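Local coordinates for cell division control protein 4 (Saccharomyces cerevisiae, PDB 3V7D) that recognises phosphorylated target proteins such as the CDK inhibitor SIC1 and, as the substrate-recognition subunit of an SCF ubiquitin ligase, directs their ubiquitination, at residues Arg207-Val212 with Val273-His279; Val263-Gly268 with Trp295-Lys301; Thr126-Asp132 with Val165-Tyr170. The protein carries 1 engineered substitution. All blocks are in the same frame, centred on the assembly; numbering follows the deposited sequence.

Contact 1 (Arg207-Val212 with Val273-His279); sequences RCLDIV and VRTVSGH
The guanidinium groups of R207 and R274 are stacked, centres 3.6 Å apart and planes 26° from parallel. R207 NH2 sits over the middle of the R274 group, 3.0 Å from R274 CZ, while R274 NH1 lies above the rim of one face of the R207 group. In both residues CG is anti to the backbone N and the chain then bends at chi2, which brings the two flat ends together. R207 NH2 is hydrogen-bonded to a modified side chain of the bound peptide and R274 packs on a modified side chain too, consistent with a site for a phosphorylated residue. Replacing R207 with a leucine would probably leave the peptide group without this N-H and R274 without the flat partner on its face. Farther along, C208 SG packs 3.6 Å from V276 CG1. D210 OD2 accepts the N-H of G278 at 2.9 Å, on the anti side but tilted 30° out of the carboxylate plane, and a water lies 2.9 Å from both I211 O and G278 O. The strands run nearly parallel, 15° apart, linked mainly through side chains: the inner strands of adjacent blades, WD 3 and WD 4, in a WD40 beta-propeller, with the arginines at the peptide-binding end.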
loop_
_atom_site.group_PDB
_atom_site.type_symbol
_atom_site.label_atom_id
_atom_site.label_comp_id
_atom_site.label_asym_id
_atom_site.label_seq_id
_atom_site.Cartn_x
_atom_site.Cartn_y
_atom_site.Cartn_z
ATOM N N ARG B 207 -23.937 15.620 -6.424
ATOM C CA ARG B 207 -23.861 14.709 -5.284
ATOM C C ARG B 207 -22.482 14.091 -5.082
ATOM O O ARG B 207 -22.087 13.790 -3.957
ATOM C CB ARG B 207 -24.901 13.597 -5.427
ATOM C CG ARG B 207 -25.085 12.763 -4.175
ATOM C CD ARG B 207 -25.504 13.635 -3.006
ATOM N NE ARG B 207 -25.690 12.865 -1.781
ATOM C CZ ARG B 207 -24.715 12.581 -0.923
ATOM N NH1 ARG B 207 -23.477 13.000 -1.158
ATOM N NH2 ARG B 207 -24.978 11.878 0.170
ATOM N N CYS B 208 -21.754 13.899 -6.174
ATOM C CA CYS B 208 -20.467 13.221 -6.126
ATOM C C CYS B 208 -19.631 13.657 -7.318
ATOM O O CYS B 208 -20.160 14.258 -8.254
ATOM C CB CYS B 208 -20.674 11.704 -6.166
ATOM S SG CYS B 208 -21.526 11.106 -7.670
ATOM N N LEU B 209 -18.334 13.356 -7.286
ATOM C CA LEU B 209 -17.458 13.684 -8.409
ATOM C C LEU B 209 -16.100 12.987 -8.341
ATOM O O LEU B 209 -15.645 12.588 -7.268
ATOM C CB LEU B 209 -17.283 15.206 -8.548
ATOM C CG LEU B 209 -16.350 15.984 -7.622
ATOM C CD1 LEU B 209 -15.013 16.205 -8.296
ATOM C CD2 LEU B 209 -16.969 17.317 -7.244
ATOM N N ASP B 210 -15.465 12.839 -9.499
ATOM C CA ASP B 210 -14.121 12.281 -9.587
ATOM C C ASP B 210 -13.353 12.996 -10.691
ATOM O O ASP B 210 -13.953 13.633 -11.556
ATOM C CB ASP B 210 -14.176 10.782 -9.887
ATOM C CG ASP B 210 -12.910 10.050 -9.463
ATOM O OD1 ASP B 210 -11.905 10.717 -9.130
ATOM O OD2 ASP B 210 -12.923 8.801 -9.468
ATOM N N ILE B 211 -12.028 12.891 -10.656
ATOM C CA ILE B 211 -11.183 13.451 -11.705
ATOM C C ILE B 211 -10.305 12.362 -12.301
ATOM O O ILE B 211 -9.626 11.636 -11.573
ATOM C CB ILE B 211 -10.272 14.568 -11.174
ATOM C CG1 ILE B 211 -11.099 15.681 -10.525
ATOM C CG2 ILE B 211 -9.407 15.129 -12.300
ATOM C CD1 ILE B 211 -10.255 16.797 -9.940
ATOM N N VAL B 212 -10.318 12.241 -13.624
ATOM C CA VAL B 212 -9.505 11.231 -14.290
ATOM C C VAL B 212 -8.529 11.874 -15.263
ATOM O O VAL B 212 -8.754 12.988 -15.732
ATOM C CB VAL B 212 -10.373 10.212 -15.042
ATOM C CG1 VAL B 212 -11.336 9.532 -14.082
ATOM C CG2 VAL B 212 -11.130 10.890 -16.182
ATOM N N VAL B 273 -27.493 10.072 -9.018
ATOM C CA VAL B 273 -26.181 9.450 -9.117
ATOM C C VAL B 273 -25.445 9.667 -7.804
ATOM O O VAL B 273 -24.977 10.770 -7.513
ATOM C CB VAL B 273 -25.357 10.018 -10.282
ATOM C CG1 VAL B 273 -23.985 9.361 -10.321
ATOM C CG2 VAL B 273 -26.095 9.804 -11.600
ATOM N N ARG B 274 -25.362 8.602 -7.016
ATOM C CA ARG B 274 -24.885 8.678 -5.642
ATOM C C ARG B 274 -23.367 8.587 -5.531
ATOM O O ARG B 274 -22.763 9.208 -4.660
ATOM C CB ARG B 274 -25.528 7.562 -4.816
ATOM C CG ARG B 274 -25.172 7.582 -3.343
ATOM C CD ARG B 274 -25.538 8.911 -2.704
ATOM N NE ARG B 274 -25.393 8.855 -1.255
ATOM C CZ ARG B 274 -24.250 9.065 -0.612
ATOM N NH1 ARG B 274 -23.149 9.356 -1.290
ATOM N NH2 ARG B 274 -24.211 8.990 0.713
ATOM N N THR B 275 -22.752 7.808 -6.410
ATOM C CA THR B 275 -21.323 7.551 -6.308
ATOM C C THR B 275 -20.672 7.430 -7.681
ATOM O O THR B 275 -21.311 7.020 -8.648
ATOM C CB THR B 275 -21.049 6.270 -5.502
ATOM O OG1 THR B 275 -19.651 5.963 -5.548
ATOM C CG2 THR B 275 -21.843 5.103 -6.079
ATOM N N VAL B 276 -19.399 7.792 -7.757
ATOM C CA VAL B 276 -18.669 7.740 -9.014
ATOM C C VAL B 276 -17.194 7.410 -8.762
ATOM O O VAL B 276 -16.594 7.885 -7.797
ATOM C CB VAL B 276 -18.812 9.067 -9.790
ATOM C CG1 VAL B 276 -18.242 10.221 -8.985
ATOM C CG2 VAL B 276 -18.143 8.981 -11.146
ATOM N N SER B 277 -16.621 6.574 -9.620
ATOM C CA SER B 277 -15.231 6.158 -9.476
ATOM C C SER B 277 -14.643 5.885 -10.851
ATOM O O SER B 277 -15.165 5.062 -11.599
ATOM C CB SER B 277 -15.142 4.899 -8.606
ATOM O OG SER B 277 -13.821 4.382 -8.572
ATOM N N GLY B 278 -13.560 6.576 -11.189
ATOM C CA GLY B 278 -12.968 6.419 -12.505
ATOM C C GLY B 278 -11.452 6.371 -12.543
ATOM O O GLY B 278 -10.776 6.763 -11.594
ATOM N N HIS B 279 -10.927 5.878 -13.659
ATOM C CA HIS B 279 -9.495 5.885 -13.928
ATOM C C HIS B 279 -9.287 5.822 -15.435
ATOM O O HIS B 279 -9.910 5.008 -16.120
ATOM C CB HIS B 279 -8.807 4.700 -13.253
ATOM C CG HIS B 279 -7.334 4.632 -13.511
ATOM N ND1 HIS B 279 -6.400 5.137 -12.632
ATOM C CD2 HIS B 279 -6.634 4.121 -14.552
ATOM C CE1 HIS B 279 -5.188 4.938 -13.119
ATOM N NE2 HIS B 279 -5.302 4.324 -14.283
HETATM O O HOH W 1 -9.386 9.037 -10.408
#

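Contact 2 (Val263-Gly268 with Trp295-Lys301); sequences VGVLRG and WDVAQMK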
loop_
_atom_site.group_PDB
_atom_site.type_symbol
_atom_site.label_atom_id
_atom_site.label_comp_id
_atom_site.label_asym_id
_atom_site.label_seq_id
_atom_site.Cartn_x
_atom_site.Cartn_y
_atom_site.Cartn_z
ATOM N N VAL B 263 -17.825 18.899 -21.961
ATOM C CA VAL B 263 -17.624 17.784 -22.879
ATOM C C VAL B 263 -18.949 17.174 -23.310
ATOM O O VAL B 263 -19.199 16.998 -24.502
ATOM C CB VAL B 263 -16.736 16.685 -22.259
ATOM C CG1 VAL B 263 -16.509 15.564 -23.258
ATOM C CG2 VAL B 263 -15.409 17.271 -21.801
ATOM N N GLY B 264 -19.798 16.856 -22.339
ATOM C CA GLY B 264 -21.094 16.274 -22.638
ATOM C C GLY B 264 -21.801 15.704 -21.424
ATOM O O GLY B 264 -21.258 15.686 -20.319
ATOM N N VAL B 265 -23.024 15.232 -21.638
ATOM C CA VAL B 265 -23.836 14.678 -20.567
ATOM C C VAL B 265 -23.959 13.170 -20.726
ATOM O O VAL B 265 -24.170 12.667 -21.828
ATOM C CB VAL B 265 -25.250 15.296 -20.561
ATOM C CG1 VAL B 265 -26.068 14.754 -19.393
ATOM C CG2 VAL B 265 -25.163 16.812 -20.495
ATOM N N LEU B 266 -23.818 12.447 -19.623
ATOM C CA LEU B 266 -24.012 11.005 -19.636
ATOM C C LEU B 266 -25.342 10.652 -18.982
ATOM O O LEU B 266 -25.451 10.633 -17.757
ATOM C CB LEU B 266 -22.857 10.298 -18.921
ATOM C CG LEU B 266 -21.494 10.392 -19.610
ATOM C CD1 LEU B 266 -20.428 9.691 -18.789
ATOM C CD2 LEU B 266 -21.564 9.809 -21.011
ATOM N N ARG B 267 -26.349 10.383 -19.810
ATOM C CA ARG B 267 -27.665 9.977 -19.331
ATOM C C ARG B 267 -27.802 8.466 -19.382
ATOM O O ARG B 267 -27.268 7.810 -20.279
ATOM C CB ARG B 267 -28.778 10.618 -20.161
ATOM C CG ARG B 267 -29.005 12.083 -19.886
ATOM C CD ARG B 267 -30.093 12.649 -20.787
ATOM N NE ARG B 267 -29.632 13.835 -21.493
ATOM C CZ ARG B 267 -29.503 15.027 -20.924
ATOM N NH1 ARG B 267 -29.799 15.185 -19.642
ATOM N NH2 ARG B 267 -29.079 16.061 -21.633
ATOM N N GLY B 268 -28.526 7.917 -18.415
ATOM C CA GLY B 268 -28.687 6.481 -18.304
ATOM C C GLY B 268 -29.436 6.089 -17.047
ATOM O O GLY B 268 -30.282 5.196 -17.075
ATOM N N TRP B 295 -18.917 3.764 -17.997
ATOM C CA TRP B 295 -18.868 4.720 -19.096
ATOM C C TRP B 295 -17.496 4.776 -19.757
ATOM O O TRP B 295 -16.480 4.460 -19.138
ATOM C CB TRP B 295 -19.229 6.121 -18.601
ATOM C CG TRP B 295 -20.526 6.219 -17.854
ATOM C CD1 TRP B 295 -20.703 6.125 -16.502
ATOM C CD2 TRP B 295 -21.822 6.459 -18.413
ATOM N NE1 TRP B 295 -22.031 6.283 -16.187
ATOM C CE2 TRP B 295 -22.739 6.493 -17.343
ATOM C CE3 TRP B 295 -22.299 6.642 -19.714
ATOM C CZ2 TRP B 295 -24.103 6.697 -17.535
ATOM C CZ3 TRP B 295 -23.654 6.847 -19.903
ATOM C CH2 TRP B 295 -24.540 6.870 -18.820
ATOM N N ASP B 296 -17.482 5.190 -21.021
ATOM C CA ASP B 296 -16.248 5.498 -21.731
ATOM C C ASP B 296 -16.268 6.991 -22.036
ATOM O O ASP B 296 -16.857 7.422 -23.026
ATOM C CB ASP B 296 -16.157 4.688 -23.028
ATOM C CG ASP B 296 -14.800 4.808 -23.710
ATOM O OD1 ASP B 296 -14.222 5.914 -23.736
ATOM O OD2 ASP B 296 -14.309 3.785 -24.230
ATOM N N VAL B 297 -15.618 7.777 -21.185
ATOM C CA VAL B 297 -15.697 9.230 -21.279
ATOM C C VAL B 297 -14.892 9.801 -22.442
ATOM O O VAL B 297 -14.913 11.006 -22.684
ATOM C CB VAL B 297 -15.255 9.900 -19.971
ATOM C CG1 VAL B 297 -16.156 9.460 -18.830
ATOM C CG2 VAL B 297 -13.799 9.570 -19.674
ATOM N N ALA B 298 -14.179 8.937 -23.155
ATOM C CA ALA B 298 -13.508 9.349 -24.379
ATOM C C ALA B 298 -14.516 9.334 -25.521
ATOM O O ALA B 298 -14.504 10.203 -26.391
ATOM C CB ALA B 298 -12.339 8.429 -24.685
ATOM N N GLN B 299 -15.396 8.337 -25.499
ATOM C CA GLN B 299 -16.426 8.197 -26.518
ATOM C C GLN B 299 -17.756 8.757 -26.031
ATOM O O GLN B 299 -18.685 8.934 -26.819
ATOM C CB GLN B 299 -16.602 6.726 -26.903
ATOM C CG GLN B 299 -15.379 6.088 -27.534
ATOM C CD GLN B 299 -15.623 4.647 -27.940
ATOM O OE1 GLN B 299 -16.567 4.009 -27.470
ATOM N NE2 GLN B 299 -14.776 4.128 -28.821
ATOM N N MET B 300 -17.833 9.039 -24.733
ATOM C CA MET B 300 -19.073 9.476 -24.099
ATOM C C MET B 300 -20.199 8.488 -24.381
ATOM O O MET B 300 -21.290 8.874 -24.799
ATOM C CB MET B 300 -19.458 10.886 -24.553
ATOM C CG MET B 300 -18.438 11.948 -24.175
ATOM S SD MET B 300 -18.241 12.108 -22.389
ATOM C CE MET B 300 -19.803 12.869 -21.951
ATOM N N LYS B 301 -19.921 7.209 -24.153
ATOM C CA LYS B 301 -20.887 6.155 -24.427
ATOM C C LYS B 301 -20.982 5.175 -23.262
ATOM O O LYS B 301 -20.009 4.960 -22.535
ATOM C CB LYS B 301 -20.510 5.411 -25.713
ATOM C CG LYS B 301 -21.553 4.411 -26.196
ATOM C CD LYS B 301 -21.152 3.786 -27.525
ATOM C CE LYS B 301 -22.248 2.875 -28.063
ATOM N NZ LYS B 301 -21.945 2.384 -29.437
#
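M300 curls back on itself, bent at both chi2 (-62°) and chi3 (-71°), and this fold delivers its methyl CE to the backbone of G264, 3.5 Å from G264 C. L266 has CG anti to its own carbonyl carbon, which lays CD1 along the face of the W295 indole, 3.5 Å from W295 CD2. L266 CB sits 3.7 Å above the centroid of the six-membered ring, 10° off the normal, a CH-pi contact over the same face. L266 CD2 fills the angle between W295 CE3 and M300 CE, at 3.5 Å and 3.7 Å. The far edge of the indole meets backbone: R267 O lies in the ring plane, 3.2 Å from W295 CH2. The ring's polar edge is held by S285, whose OG is hydrogen-bonded to W295 NE1. M300 belongs to a tight turn with a G1 bulge, in which D296 OD1 accepts the N-H of A298 (an Asx turn) and that of Q299, together an Asx motif. W295 and D296 form the WD dipeptide that names the family; here its tryptophan packs against the outer strand 262-266 of the preceding blade, an apolar seam between blades of the WD40 propeller.

Contact 3 (Thr126-Asp132 with Val165-Tyr170); sequences TCLQFED and VWALKY
Strands 125-131 and 165-170 belong to the first two WD repeats and lie side by side as the inner strands of neighbouring blades in the beta-propeller, with the peptide-binding surface at the W166 end. There T126 CG2 stands over the six-membered ring of W166, 3.5 Å from its centroid and only 2° off the ring normal, a CH-pi contact made almost exactly face-on. The indole is fixed at its polar edge by D140, whose OD1 takes W166 NE1, and W166 also packs on an apolar side chain of the bound peptide. T126 has OG1 between the backbone N and the carbonyl carbon (chi1 63°), which aims the hydroxyl at V165 O; the modelled hydrogen bond between T126 OG1 and V165 O is very short at 2.4 Å, and that length is doubtful. Next along, C127 SG packs 3.6 Å from L168 CG.

The middle of the seam is polar. Q129, bent at chi2, reaches across so that its OE1 accepts the N-H of Y170 at 3.0 Å in a nearly straight bond (173°), with the donor tilted somewhat from the amide plane. A weak bond runs from Q129 NE2 to L128 O, back on its own strand, consistent with the amide's orientation. At the opposite end E131 CB touches the Y170 ring at CD2, 3.6 Å away, and Y170 OH donates to D132 OD2 at 2.8 Å, the carboxylate standing nearly perpendicular to the ring. The phenol oxygen, which also accepts from G174 N, is thus held in position with both roles of its hydroxyl used, and the Q129 amide takes up a backbone N-H facing the gap: side chains here supply the polar links between blades.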
loop_
_atom_site.group_PDB
_atom_site.type_symbol
_atom_site.label_atom_id
_atom_site.label_comp_id
_atom_site.label_asym_id
_atom_site.label_seq_id
_atom_site.Cartn_x
_atom_site.Cartn_y
_atom_site.Cartn_z
ATOM N N THR B 126 -19.094 17.456 5.481
ATOM C CA THR B 126 -19.640 16.568 4.456
ATOM C C THR B 126 -18.577 15.879 3.612
ATOM O O THR B 126 -18.827 14.829 3.030
ATOM C CB THR B 126 -20.584 17.324 3.507
ATOM O OG1 THR B 126 -19.848 18.340 2.813
ATOM C CG2 THR B 126 -21.720 17.962 4.292
ATOM N N CYS B 127 -17.398 16.479 3.530
ATOM C CA CYS B 127 -16.341 15.917 2.702
ATOM C C CYS B 127 -14.966 16.408 3.123
ATOM O O CYS B 127 -14.818 17.508 3.658
ATOM C CB CYS B 127 -16.592 16.207 1.219
ATOM S SG CYS B 127 -16.999 17.932 0.835
ATOM N N LEU B 128 -13.967 15.567 2.886
ATOM C CA LEU B 128 -12.593 15.861 3.263
ATOM C C LEU B 128 -11.632 15.274 2.243
ATOM O O LEU B 128 -11.788 14.132 1.813
ATOM C CB LEU B 128 -12.285 15.298 4.655
ATOM C CG LEU B 128 -10.918 15.604 5.282
ATOM C CD1 LEU B 128 -11.037 15.700 6.795
ATOM C CD2 LEU B 128 -9.874 14.555 4.911
ATOM N N GLN B 129 -10.642 16.073 1.861
ATOM C CA GLN B 129 -9.530 15.604 1.051
ATOM C C GLN B 129 -8.253 15.812 1.844
ATOM O O GLN B 129 -8.127 16.790 2.582
ATOM C CB GLN B 129 -9.448 16.380 -0.263
ATOM C CG GLN B 129 -10.517 16.026 -1.279
ATOM C CD GLN B 129 -10.278 14.674 -1.927
ATOM O OE1 GLN B 129 -9.591 14.575 -2.945
ATOM N NE2 GLN B 129 -10.844 13.625 -1.337
ATOM N N PHE B 130 -7.314 14.887 1.700
ATOM C CA PHE B 130 -6.015 15.005 2.344
ATOM C C PHE B 130 -4.947 14.626 1.334
ATOM O O PHE B 130 -4.705 13.445 1.097
ATOM C CB PHE B 130 -5.938 14.082 3.561
ATOM C CG PHE B 130 -4.629 14.150 4.298
ATOM C CD1 PHE B 130 -3.848 15.294 4.254
ATOM C CD2 PHE B 130 -4.177 13.065 5.030
ATOM C CE1 PHE B 130 -2.644 15.355 4.925
ATOM C CE2 PHE B 130 -2.972 13.121 5.705
ATOM C CZ PHE B 130 -2.204 14.268 5.652
ATOM N N GLU B 131 -4.333 15.632 0.721
ATOM C CA GLU B 131 -3.284 15.424 -0.277
ATOM C C GLU B 131 -2.300 16.586 -0.207
ATOM O O GLU B 131 -2.674 17.697 0.181
ATOM C CB GLU B 131 -3.863 15.384 -1.702
ATOM C CG GLU B 131 -5.048 14.450 -1.936
ATOM C CD GLU B 131 -4.663 12.982 -1.904
ATOM O OE1 GLU B 131 -5.559 12.141 -1.678
ATOM O OE2 GLU B 131 -3.469 12.669 -2.106
ATOM N N ASP B 132 -1.051 16.325 -0.582
ATOM C CA ASP B 132 -0.085 17.385 -0.854
ATOM C C ASP B 132 0.109 18.352 0.305
ATOM O O ASP B 132 0.233 19.560 0.084
ATOM C CB ASP B 132 -0.539 18.191 -2.072
ATOM C CG ASP B 132 0.430 18.106 -3.225
ATOM O OD1 ASP B 132 1.621 17.825 -2.982
ATOM O OD2 ASP B 132 -0.007 18.337 -4.372
ATOM N N VAL B 165 -21.563 22.512 0.368
ATOM C CA VAL B 165 -20.573 21.760 -0.391
ATOM C C VAL B 165 -20.661 20.291 -0.012
ATOM O O VAL B 165 -20.535 19.943 1.159
ATOM C CB VAL B 165 -19.149 22.259 -0.086
ATOM C CG1 VAL B 165 -18.129 21.508 -0.924
ATOM C CG2 VAL B 165 -19.049 23.766 -0.319
ATOM N N TRP B 166 -20.870 19.426 -0.997
ATOM C CA TRP B 166 -21.070 18.010 -0.709
ATOM C C TRP B 166 -20.105 17.080 -1.438
ATOM O O TRP B 166 -20.148 15.865 -1.253
ATOM C CB TRP B 166 -22.523 17.611 -0.976
ATOM C CG TRP B 166 -23.444 18.079 0.099
ATOM C CD1 TRP B 166 -24.026 19.307 0.201
ATOM C CD2 TRP B 166 -23.875 17.333 1.243
ATOM N NE1 TRP B 166 -24.803 19.370 1.332
ATOM C CE2 TRP B 166 -24.727 18.171 1.989
ATOM C CE3 TRP B 166 -23.628 16.035 1.703
ATOM C CZ2 TRP B 166 -25.332 17.755 3.175
ATOM C CZ3 TRP B 166 -24.231 15.623 2.878
ATOM C CH2 TRP B 166 -25.072 16.481 3.602
ATOM N N ALA B 167 -19.226 17.651 -2.254
ATOM C CA ALA B 167 -18.217 16.855 -2.945
ATOM C C ALA B 167 -16.950 17.666 -3.194
ATOM O O ALA B 167 -17.014 18.828 -3.602
ATOM C CB ALA B 167 -18.774 16.308 -4.251
ATOM N N LEU B 168 -15.805 17.043 -2.932
ATOM C CA LEU B 168 -14.503 17.686 -3.092
ATOM C C LEU B 168 -13.513 16.728 -3.727
ATOM O O LEU B 168 -13.490 15.546 -3.394
ATOM C CB LEU B 168 -13.941 18.101 -1.732
ATOM C CG LEU B 168 -14.351 19.422 -1.097
ATOM C CD1 LEU B 168 -13.598 19.588 0.213
ATOM C CD2 LEU B 168 -14.070 20.579 -2.039
ATOM N N LYS B 169 -12.679 17.239 -4.625
ATOM C CA LYS B 169 -11.612 16.430 -5.198
ATOM C C LYS B 169 -10.384 17.276 -5.487
ATOM O O LYS B 169 -10.437 18.227 -6.268
ATOM C CB LYS B 169 -12.076 15.732 -6.475
ATOM C CG LYS B 169 -11.158 14.611 -6.944
ATOM C CD LYS B 169 -11.311 13.373 -6.075
ATOM C CE LYS B 169 -10.458 12.224 -6.590
ATOM N NZ LYS B 169 -10.813 10.923 -5.939
ATOM N N TYR B 170 -9.277 16.923 -4.848
ATOM C CA TYR B 170 -8.018 17.612 -5.071
ATOM C C TYR B 170 -7.387 17.099 -6.360
ATOM O O TYR B 170 -7.371 15.896 -6.616
ATOM C CB TYR B 170 -7.079 17.388 -3.887
ATOM C CG TYR B 170 -5.765 18.117 -4.010
ATOM C CD1 TYR B 170 -5.635 19.424 -3.569
ATOM C CD2 TYR B 170 -4.653 17.499 -4.565
ATOM C CE1 TYR B 170 -4.438 20.099 -3.681
ATOM C CE2 TYR B 170 -3.450 18.165 -4.679
ATOM C CZ TYR B 170 -3.349 19.465 -4.235
ATOM O OH TYR B 170 -2.155 20.137 -4.345
#

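Contacts 1 and 2 join the same two blades: contact 1 pairs their inner strands, and contact 2 packs the outer strand of one against the next, its centre about 25 Å from the chain centre against 13 Å and 11 Å for contacts 1 and 3. All three are partly buried, contact 2 being the more peripheral and edged by exposed residues. Contact 3 repeats the inner-strand pairing for the first two blades and touches contact 1: K169 and A167 pack on L209, and K169 NZ makes a long, weak ion pair with D210 OD1. The inner seams mix apolar contacts with side-chain-to-backbone hydrogen bonds and end at the bound peptide; contact 2, without such bonds, relies on apolar packing.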